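Local coordinates for thrombospondin related anonymous protein (PDB 4F1J), which binds magnesium through its von Willebrand factor A domain, the part described here, and probably mediates adhesion of the Plasmodium falciparum parasite during invasion, at residues 49-54 / 59-64; 159-164 / 174-179. All blocks are in the same frame, centred on the assembly; numbering follows the deposited sequence.

Overall arrangement
From the N terminus, the chain first lays down the inner strand 8-15 and the helix 22-38, then enters contact 1, where strand 47-54 turns back through a short loop onto strand 58-62 and closes a beta hairpin at one border of the mixed sheet. It next runs through the helices and the parallel strands 115-122 and 145-151 before contact 2, where helix 157-163 packs against strand 176-179 at the other border, closing the loop between them. The two contacts follow in series, neither nested nor crossed. The centres of contact 1 and contact 2 lie about 21 Å apart, on opposite sides of the chain's centre, and the six-stranded sheet of the von Willebrand factor A domain connects them.

Contact 1: 49-54 / 59-64; sequences LYANIF and KEIIRL. With SO4 (sulfate ion), chain D.
The carbonyl oxygen of Ala51 is gripped by two successive amides, Ile61 N at 2.8 Å and Ile62 N at 3.1 Å, both arriving from the same face of the carbonyl plane. This is a classic beta bulge: the antiparallel register slips by one residue between Ala51 and Asn52, while Ala51 N returns a bond to Ile62 O on a lone pair. Beyond the bulge, Ile53 and Lys59 exchange backbone bonds, the shorter being Lys59 N to Ile53 O at 2.8 Å.

On one face, Ala51 CB sits against Ile61 CG1 and Ile62 CB. With its CG1 anti to the carbonyl carbon (chi1 -63°), Ile62 extends CD1 to Leu49 CD2, 3.6 Å away. On the other face, the extended chain of Glu60 passes the edge of the Tyr50 ring, and OE1 comes to 3.5 Å from Tyr50 CE2; the carboxylate stands nearly perpendicular to the ring. A water joins Tyr50 OH to Glu60 OE1, and Asn52 ND2 donates to the same hydroxyl at 3.0 Å, so the phenol end is held from two directions. Arg63 donates from NH2 to O2 of a sulfate, probably from the crystallisation liquor.

This bulged hairpin borders the von Willebrand factor A sheet, 58-62 being its antiparallel strand; strand 8-15 pairs with the other edge of 47-54. Helix 72-80 packs on Leu49, Ile61 and Ile62, and helix 94-106 on Tyr50 and Asn52.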
ATOM      1  N   LEU A  49       2.424   4.292  10.390  1.00  9.22           N
ATOM      2  CA  LEU A  49       2.786   3.934   9.027  1.00  8.36           C
ATOM      3  C   LEU A  49       4.068   3.145   8.919  1.00  7.98           C
ATOM      4  O   LEU A  49       5.063   3.435   9.574  1.00  7.57           O
ATOM      5  CB  LEU A  49       2.949   5.221   8.196  1.00  8.72           C
ATOM      6  CG  LEU A  49       3.275   5.059   6.713  1.00  8.20           C
ATOM      7  CD1 LEU A  49       2.085   4.486   5.958  1.00  7.17           C
ATOM      8  CD2 LEU A  49       3.692   6.459   6.199  1.00  8.11           C
ATOM      9  N   TYR A  50       4.035   2.151   8.022  1.00  7.40           N
ATOM     10  CA  TYR A  50       5.221   1.471   7.506  1.00  7.64           C
ATOM     11  C   TYR A  50       5.164   1.676   6.002  1.00  7.48           C
ATOM     12  O   TYR A  50       4.086   1.744   5.421  1.00  7.48           O
ATOM     13  CB  TYR A  50       5.155  -0.015   7.802  1.00  6.92           C
ATOM     14  CG  TYR A  50       6.074  -0.889   6.948  1.00  7.13           C
ATOM     15  CD1 TYR A  50       5.661  -1.371   5.690  1.00  6.20           C
ATOM     16  CD2 TYR A  50       7.359  -1.203   7.391  1.00  8.86           C
ATOM     17  CE1 TYR A  50       6.503  -2.197   4.938  1.00  5.98           C
ATOM     18  CE2 TYR A  50       8.216  -1.997   6.614  1.00  7.82           C
ATOM     19  CZ  TYR A  50       7.773  -2.480   5.396  1.00  8.03           C
ATOM     20  OH  TYR A  50       8.638  -3.289   4.650  1.00  7.95           O
ATOM     21  N   ALA A  51       6.320   1.790   5.374  1.00  7.33           N
ATOM     22  CA  ALA A  51       6.341   1.912   3.912  1.00  8.09           C
ATOM     23  C   ALA A  51       7.500   1.152   3.341  1.00  8.14           C
ATOM     24  O   ALA A  51       8.614   1.201   3.859  1.00  8.69           O
ATOM     25  CB  ALA A  51       6.391   3.399   3.456  1.00  7.47           C
ATOM     26  N   ASN A  52       7.222   0.420   2.271  1.00  8.27           N
ATOM     27  CA  ASN A  52       8.285  -0.100   1.419  1.00  8.14           C
ATOM     28  C   ASN A  52       8.008   0.199  -0.030  1.00  7.91           C
ATOM     29  O   ASN A  52       6.883   0.552  -0.390  1.00  7.76           O
ATOM     30  CB  ASN A  52       8.640  -1.585   1.670  1.00  7.75           C
ATOM     31  CG  ASN A  52       7.601  -2.600   1.192  1.00  7.95           C
ATOM     32  OD1 ASN A  52       6.938  -2.428   0.170  1.00  8.83           O
ATOM     33  ND2 ASN A  52       7.491  -3.710   1.932  1.00  7.37           N
ATOM     34  N   ILE A  53       9.066   0.124  -0.834  1.00  7.59           N
ATOM     35  CA  ILE A  53       8.913   0.098  -2.288  1.00  8.51           C
ATOM     36  C   ILE A  53       9.241  -1.311  -2.738  1.00  8.12           C
ATOM     37  O   ILE A  53      10.019  -2.018  -2.069  1.00  9.25           O
ATOM     38  CB  ILE A  53       9.792   1.129  -2.982  1.00  8.67           C
ATOM     39  CG1 ILE A  53      11.256   0.971  -2.572  1.00  8.75           C
ATOM     40  CG2 ILE A  53       9.294   2.554  -2.643  1.00  8.92           C
ATOM     41  CD1 ILE A  53      12.230   1.905  -3.317  1.00 10.75           C
ATOM     42  N   PHE A  54       8.689  -1.728  -3.862  1.00  8.09           N
ATOM     43  CA  PHE A  54       9.003  -3.053  -4.375  1.00  7.40           C
ATOM     44  C   PHE A  54       8.982  -3.077  -5.898  1.00  8.18           C
ATOM     45  O   PHE A  54       8.098  -2.528  -6.556  1.00  7.51           O
ATOM     46  CB  PHE A  54       8.078  -4.133  -3.782  1.00  7.61           C
ATOM     47  CG  PHE A  54       6.672  -4.083  -4.293  1.00  7.27           C
ATOM     48  CD1 PHE A  54       5.730  -3.289  -3.672  1.00  7.01           C
ATOM     49  CD2 PHE A  54       6.272  -4.828  -5.393  1.00  7.35           C
ATOM     50  CE1 PHE A  54       4.430  -3.224  -4.131  1.00  6.90           C
ATOM     51  CE2 PHE A  54       4.961  -4.735  -5.866  1.00  6.37           C
ATOM     52  CZ  PHE A  54       4.062  -3.921  -5.242  1.00  9.03           C
ATOM     53  N   LYS A  59      12.099  -2.969  -0.432  1.00 10.11           N
ATOM     54  CA  LYS A  59      13.052  -2.186   0.342  1.00 11.46           C
ATOM     55  C   LYS A  59      12.273  -1.278   1.275  1.00 10.33           C
ATOM     56  O   LYS A  59      11.466  -0.472   0.818  1.00  9.54           O
ATOM     57  CB  LYS A  59      13.934  -1.346  -0.584  1.00 12.00           C
ATOM     58  CG  LYS A  59      14.906  -0.457   0.160  1.00 14.64           C
ATOM     59  CD  LYS A  59      15.843   0.284  -0.753  1.00 16.24           C
ATOM     60  CE  LYS A  59      16.672   1.273   0.067  1.00 19.62           C
ATOM     61  NZ  LYS A  59      17.652   1.993  -0.802  1.00 22.91           N
ATOM     62  N   GLU A  60      12.494  -1.436   2.571  1.00 10.18           N
ATOM     63  CA  GLU A  60      11.847  -0.591   3.579  1.00 10.25           C
ATOM     64  C   GLU A  60      12.315   0.847   3.438  1.00  9.75           C
ATOM     65  O   GLU A  60      13.534   1.111   3.299  1.00 10.18           O
ATOM     66  CB  GLU A  60      12.174  -1.099   4.976  1.00  9.82           C
ATOM     67  CG  GLU A  60      11.489  -0.309   6.097  1.00  9.71           C
ATOM     68  CD  GLU A  60      11.903  -0.796   7.472  1.00 11.94           C
ATOM     69  OE1 GLU A  60      11.499  -1.912   7.847  1.00 13.53           O
ATOM     70  OE2 GLU A  60      12.673  -0.075   8.144  1.00 15.14           O
ATOM     71  N   ILE A  61      11.354   1.773   3.495  1.00  9.82           N
ATOM     72  CA  ILE A  61      11.678   3.200   3.477  1.00 10.91           C
ATOM     73  C   ILE A  61      11.187   3.955   4.731  1.00 10.39           C
ATOM     74  O   ILE A  61      11.755   4.989   5.100  1.00 10.67           O
ATOM     75  CB  ILE A  61      11.221   3.894   2.176  1.00 11.61           C
ATOM     76  CG1 ILE A  61       9.731   3.881   2.008  1.00 13.06           C
ATOM     77  CG2 ILE A  61      11.833   3.201   0.925  1.00 14.26           C
ATOM     78  CD1 ILE A  61       9.239   4.789   0.893  1.00 12.49           C
ATOM     79  N   ILE A  62      10.145   3.452   5.374  1.00  9.25           N
ATOM     80  CA  ILE A  62       9.700   4.001   6.666  1.00  9.22           C
ATOM     81  C   ILE A  62       9.512   2.847   7.624  1.00  9.39           C
ATOM     82  O   ILE A  62       8.675   1.997   7.412  1.00  9.65           O
ATOM     83  CB  ILE A  62       8.374   4.790   6.554  1.00  8.77           C
ATOM     84  CG1 ILE A  62       8.530   6.028   5.644  1.00  9.27           C
ATOM     85  CG2 ILE A  62       7.879   5.215   7.952  1.00  8.99           C
ATOM     86  CD1 ILE A  62       7.239   6.886   5.485  1.00 10.52           C
ATOM     87  N   ARG A  63      10.291   2.836   8.701  1.00 10.31           N
ATOM     88  CA  ARG A  63      10.236   1.777   9.705  1.00 10.98           C
ATOM     89  C   ARG A  63       8.984   1.909  10.563  1.00 10.24           C
ATOM     90  O   ARG A  63       8.652   2.998  11.042  1.00 10.04           O
ATOM     91  CB  ARG A  63      11.492   1.853  10.579  1.00 11.46           C
ATOM     92  CG  ARG A  63      11.466   0.909  11.763  1.00 10.95           C
ATOM     93  CD  ARG A  63      12.793   0.905  12.504  1.00 13.20           C
ATOM     94  NE  ARG A  63      12.963   2.125  13.297  1.00 13.04           N
ATOM     95  CZ  ARG A  63      12.463   2.337  14.509  1.00 15.14           C
ATOM     96  NH1 ARG A  63      11.764   1.417  15.145  1.00 14.93           N
ATOM     97  NH2 ARG A  63      12.691   3.491  15.118  1.00 15.02           N
ATOM     98  N   LEU A  64       8.281   0.795  10.799  1.00  9.58           N
ATOM     99  CA  LEU A  64       7.081   0.838  11.649  1.00  9.75           C
ATOM    100  C   LEU A  64       7.468   1.313  13.074  1.00  9.62           C
ATOM    101  O   LEU A  64       8.435   0.838  13.652  1.00  8.85           O
ATOM    102  CB  LEU A  64       6.398  -0.543  11.704  1.00  9.94           C
ATOM    103  CG  LEU A  64       5.005  -0.628  12.346  1.00  9.30           C
ATOM    104  CD1 LEU A  64       3.929   0.194  11.618  1.00  9.43           C
ATOM    105  CD2 LEU A  64       4.516  -2.101  12.499  1.00  9.09           C
TER
HETATM  106  S   SO4 D 302      13.942   6.839  13.970  1.00 33.00           S
HETATM  107  O1  SO4 D 302      14.999   7.791  14.328  1.00 35.52           O
HETATM  108  O2  SO4 D 302      14.454   5.494  14.225  1.00 33.53           O
HETATM  109  O3  SO4 D 302      12.730   7.138  14.733  1.00 26.95           O
HETATM  110  O4  SO4 D 302      13.725   6.963  12.524  1.00 30.85           O
HETATM  111  O   HOH W   1      10.685  -4.203   6.070  1.00 11.01           O

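Contact 2: 159-164 / 174-179. With EDO (1,2-ethanediol), chain L.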
ATOM      1  N   PHE A 159      -7.582 -10.092 -10.542  1.00 11.69           N
ATOM      2  CA  PHE A 159      -6.592 -10.489  -9.559  1.00 12.16           C
ATOM      3  C   PHE A 159      -6.554  -9.533  -8.372  1.00 11.44           C
ATOM      4  O   PHE A 159      -6.427  -9.968  -7.238  1.00 11.07           O
ATOM      5  CB  PHE A 159      -5.185 -10.588 -10.129  1.00 13.05           C
ATOM      6  CG  PHE A 159      -4.166 -10.772  -9.072  1.00 15.48           C
ATOM      7  CD1 PHE A 159      -3.957 -12.031  -8.524  1.00 15.32           C
ATOM      8  CD2 PHE A 159      -3.511  -9.670  -8.506  1.00 15.06           C
ATOM      9  CE1 PHE A 159      -3.051 -12.205  -7.510  1.00 17.07           C
ATOM     10  CE2 PHE A 159      -2.625  -9.849  -7.505  1.00 15.05           C
ATOM     11  CZ  PHE A 159      -2.395 -11.126  -6.990  1.00 15.57           C
ATOM     12  N   ASN A 160      -6.624  -8.229  -8.627  1.00 11.04           N
ATOM     13  CA  ASN A 160      -6.617  -7.278  -7.517  1.00 10.32           C
ATOM     14  C   ASN A 160      -7.809  -7.505  -6.579  1.00 10.22           C
ATOM     15  O   ASN A 160      -7.676  -7.461  -5.362  1.00  9.99           O
ATOM     16  CB  ASN A 160      -6.648  -5.854  -8.042  1.00  9.11           C
ATOM     17  CG  ASN A 160      -5.383  -5.460  -8.795  1.00  9.43           C
ATOM     18  OD1 ASN A 160      -4.318  -6.059  -8.647  1.00  9.97           O
ATOM     19  ND2 ASN A 160      -5.520  -4.451  -9.632  1.00 11.93           N
ATOM     20  N   ARG A 161      -8.986  -7.736  -7.161  1.00  9.67           N
ATOM     21  CA  ARG A 161     -10.189  -8.000  -6.393  1.00 11.06           C
ATOM     22  C   ARG A 161     -10.082  -9.291  -5.588  1.00 11.43           C
ATOM     23  O   ARG A 161     -10.434  -9.284  -4.412  1.00 12.33           O
ATOM     24  CB  ARG A 161     -11.410  -7.968  -7.314  1.00 10.24           C
ATOM     25  CG  ARG A 161     -11.769  -6.535  -7.755  1.00 11.16           C
ATOM     26  CD  ARG A 161     -12.905  -6.507  -8.773  1.00 12.59           C
ATOM     27  NE  ARG A 161     -14.131  -7.000  -8.164  1.00 14.47           N
ATOM     28  CZ  ARG A 161     -15.141  -6.245  -7.721  1.00 16.47           C
ATOM     29  NH1 ARG A 161     -15.163  -4.928  -7.878  1.00 18.75           N
ATOM     30  NH2 ARG A 161     -16.169  -6.836  -7.153  1.00 15.69           N
ATOM     31  N   PHE A 162      -9.548 -10.356  -6.202  1.00 12.58           N
ATOM     32  CA  PHE A 162      -9.319 -11.645  -5.519  1.00 12.48           C
ATOM     33  C   PHE A 162      -8.383 -11.399  -4.304  1.00 13.07           C
ATOM     34  O   PHE A 162      -8.657 -11.841  -3.170  1.00 13.17           O
ATOM     35  CB  PHE A 162      -8.626 -12.691  -6.433  1.00 14.51           C
ATOM     36  CG  PHE A 162      -9.508 -13.407  -7.441  1.00 16.83           C
ATOM     37  CD1 PHE A 162     -10.660 -14.088  -7.056  1.00 18.59           C
ATOM     38  CD2 PHE A 162      -9.078 -13.528  -8.782  1.00 19.86           C
ATOM     39  CE1 PHE A 162     -11.422 -14.800  -7.992  1.00 19.25           C
ATOM     40  CE2 PHE A 162      -9.831 -14.242  -9.732  1.00 19.29           C
ATOM     41  CZ  PHE A 162     -10.999 -14.877  -9.334  1.00 17.95           C
ATOM     42  N   LEU A 163      -7.290 -10.668  -4.552  1.00 12.18           N
ATOM     43  CA  LEU A 163      -6.295 -10.368  -3.501  1.00 11.64           C
ATOM     44  C   LEU A 163      -6.890  -9.731  -2.251  1.00 10.87           C
ATOM     45  O   LEU A 163      -6.492 -10.088  -1.133  1.00 11.05           O
ATOM     46  CB  LEU A 163      -5.167  -9.481  -4.028  1.00 11.34           C
ATOM     47  CG  LEU A 163      -3.944  -9.391  -3.118  1.00 13.44           C
ATOM     48  CD1 LEU A 163      -3.285 -10.734  -3.058  1.00 13.62           C
ATOM     49  CD2 LEU A 163      -2.993  -8.317  -3.649  1.00 11.03           C
ATOM     50  N   VAL A 164      -7.840  -8.811  -2.431  1.00 10.63           N
ATOM     51  CA  VAL A 164      -8.432  -8.066  -1.313  1.00 10.99           C
ATOM     52  C   VAL A 164      -9.667  -8.759  -0.740  1.00 11.84           C
ATOM     53  O   VAL A 164     -10.283  -8.229   0.161  1.00 13.68           O
ATOM     54  CB  VAL A 164      -8.743  -6.593  -1.706  1.00 10.64           C
ATOM     55  CG1 VAL A 164      -7.470  -5.900  -2.250  1.00  8.30           C
ATOM     56  CG2 VAL A 164      -9.860  -6.493  -2.709  1.00 10.02           C
ATOM     57  N   ASN A 174     -15.008  -2.414  -1.510  1.00 14.80           N
ATOM     58  CA  ASN A 174     -14.520  -1.204  -0.857  1.00 15.33           C
ATOM     59  C   ASN A 174     -13.001  -1.177  -0.671  1.00 14.61           C
ATOM     60  O   ASN A 174     -12.416  -0.115  -0.565  1.00 14.89           O
ATOM     61  CB  ASN A 174     -15.263  -0.957   0.453  1.00 16.03           C
ATOM     62  CG  ASN A 174     -16.715  -0.543   0.212  1.00 19.25           C
ATOM     63  OD1 ASN A 174     -16.987   0.264  -0.675  1.00 22.06           O
ATOM     64  ND2 ASN A 174     -17.645  -1.119   0.966  1.00 22.11           N
ATOM     65  N   LEU A 175     -12.370  -2.346  -0.696  1.00 13.09           N
ATOM     66  CA  LEU A 175     -10.912  -2.450  -0.561  1.00 12.19           C
ATOM     67  C   LEU A 175     -10.157  -2.370  -1.890  1.00 11.53           C
ATOM     68  O   LEU A 175      -8.957  -2.603  -1.912  1.00 10.91           O
ATOM     69  CB  LEU A 175     -10.532  -3.750   0.154  1.00 11.70           C
ATOM     70  CG  LEU A 175     -10.977  -3.806   1.627  1.00 13.34           C
ATOM     71  CD1 LEU A 175     -10.594  -5.146   2.220  1.00 14.46           C
ATOM     72  CD2 LEU A 175     -10.365  -2.675   2.434  1.00 13.35           C
ATOM     73  N   TYR A 176     -10.856  -2.009  -2.963  1.00 10.87           N
ATOM     74  CA  TYR A 176     -10.240  -1.881  -4.262  1.00 11.08           C
ATOM     75  C   TYR A 176     -10.691  -0.610  -4.994  1.00 11.21           C
ATOM     76  O   TYR A 176     -11.867  -0.277  -4.997  1.00 12.76           O
ATOM     77  CB  TYR A 176     -10.525  -3.118  -5.124  1.00 11.52           C
ATOM     78  CG  TYR A 176      -9.899  -2.996  -6.488  1.00  9.84           C
ATOM     79  CD1 TYR A 176      -8.520  -2.906  -6.627  1.00 10.82           C
ATOM     80  CD2 TYR A 176     -10.677  -2.913  -7.648  1.00 11.36           C
ATOM     81  CE1 TYR A 176      -7.919  -2.736  -7.878  1.00  9.62           C
ATOM     82  CE2 TYR A 176     -10.085  -2.782  -8.903  1.00 11.81           C
ATOM     83  CZ  TYR A 176      -8.712  -2.690  -9.018  1.00 11.29           C
ATOM     84  OH  TYR A 176      -8.121  -2.561 -10.265  1.00 11.46           O
ATOM     85  N   ALA A 177      -9.751   0.079  -5.620  1.00 10.38           N
ATOM     86  CA  ALA A 177     -10.066   1.113  -6.591  1.00 10.04           C
ATOM     87  C   ALA A 177      -8.978   1.118  -7.638  1.00 10.72           C
ATOM     88  O   ALA A 177      -7.874   0.598  -7.416  1.00 10.31           O
ATOM     89  CB  ALA A 177     -10.195   2.490  -5.899  1.00 10.94           C
ATOM     90  N   ASP A 178      -9.286   1.699  -8.791  1.00 11.21           N
ATOM     91  CA  ASP A 178      -8.252   1.943  -9.776  1.00 11.73           C
ATOM     92  C   ASP A 178      -8.441   3.305 -10.457  1.00 11.75           C
ATOM     93  O   ASP A 178      -9.473   3.978 -10.287  1.00 12.56           O
ATOM     94  CB  ASP A 178      -8.077   0.749 -10.736  1.00 12.37           C
ATOM     95  CG  ASP A 178      -9.347   0.357 -11.467  1.00 13.91           C
ATOM     96  OD1 ASP A 178     -10.120   1.264 -11.893  1.00 16.33           O
ATOM     97  OD2 ASP A 178      -9.556  -0.861 -11.664  1.00 13.94           O
ATOM     98  N   SER A 179      -7.416   3.703 -11.209  1.00 11.75           N
ATOM     99  CA  SER A 179      -7.340   5.039 -11.805  1.00 12.25           C
ATOM    100  C   SER A 179      -6.376   5.076 -12.978  1.00 12.43           C
ATOM    101  O   SER A 179      -5.373   4.366 -12.994  1.00 11.95           O
ATOM    102  CB  SER A 179      -6.838   6.044 -10.771  1.00 12.43           C
ATOM    103  OG  SER A 179      -6.819   7.372 -11.301  1.00 12.42           O
TER
HETATM  104  C1  EDO L 310     -16.091  -4.466   1.224  1.00 24.69           C
HETATM  105  O1  EDO L 310     -16.735  -4.264  -0.037  1.00 21.92           O
HETATM  106  C2  EDO L 310     -14.806  -5.288   1.140  1.00 24.48           C
HETATM  107  O2  EDO L 310     -13.850  -4.773   0.205  1.00 20.90           O
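In the last beta-alpha-beta unit of the Rossmann-like von Willebrand factor A fold, helix 157-163 follows strand 145-151 and packs against strand 176-179, the border strand of the sheet. Tyr176 carries most of this contact. With its CG anti to the backbone N (chi1 180°), the ring is directed at the helix and meets two consecutive residues there; both approach obliquely from the same side of the ring plane, Asn160 near CD1 and CE1, Arg161 near CD2. Asn160 CB approaches Tyr176 CE1 to 3.4 Å, and the amide, inclined 47° to the ring, donates from ND2 to Tyr176 OH. That bond is long at 3.3 Å but nearly straight, and the hydroxyl lies in the amide plane. The same hydroxyl donates weakly to Asp178 OD2, two residues further along the strand, so the phenol oxygen links the side-chain amide of Asn160 to the carboxylate of Asp178.

Arg161 contributes its aliphatic part: CG lies 3.8 Å from Tyr176 CD2, and the chain crosses the tyrosine at about a right angle. A bend at chi3 turns the guanidinium toward the loop joining the two segments, where NE and NH2 donate to the carbonyl oxygens of His167 and Gly171. One side chain thus touches the ring through CG and bonds to the loop through its guanidinium.

Next along the chain, Val164 and Leu175 form the apolar part of the contact, lying alongside with their side chains running antiparallel. Val148 of strand 145-151 also touches Asn160 and Val164, while Val195 of helix 184-200 meets Leu175. A bound 1,2-ethanediol, probably from the crystallisation liquor, accepts from Asn174 N and Leu175 N. Leu175 CB rests 3.8 Å from Val164 CB, and Val164 CG1 comes within 3.6 Å of Leu175 O.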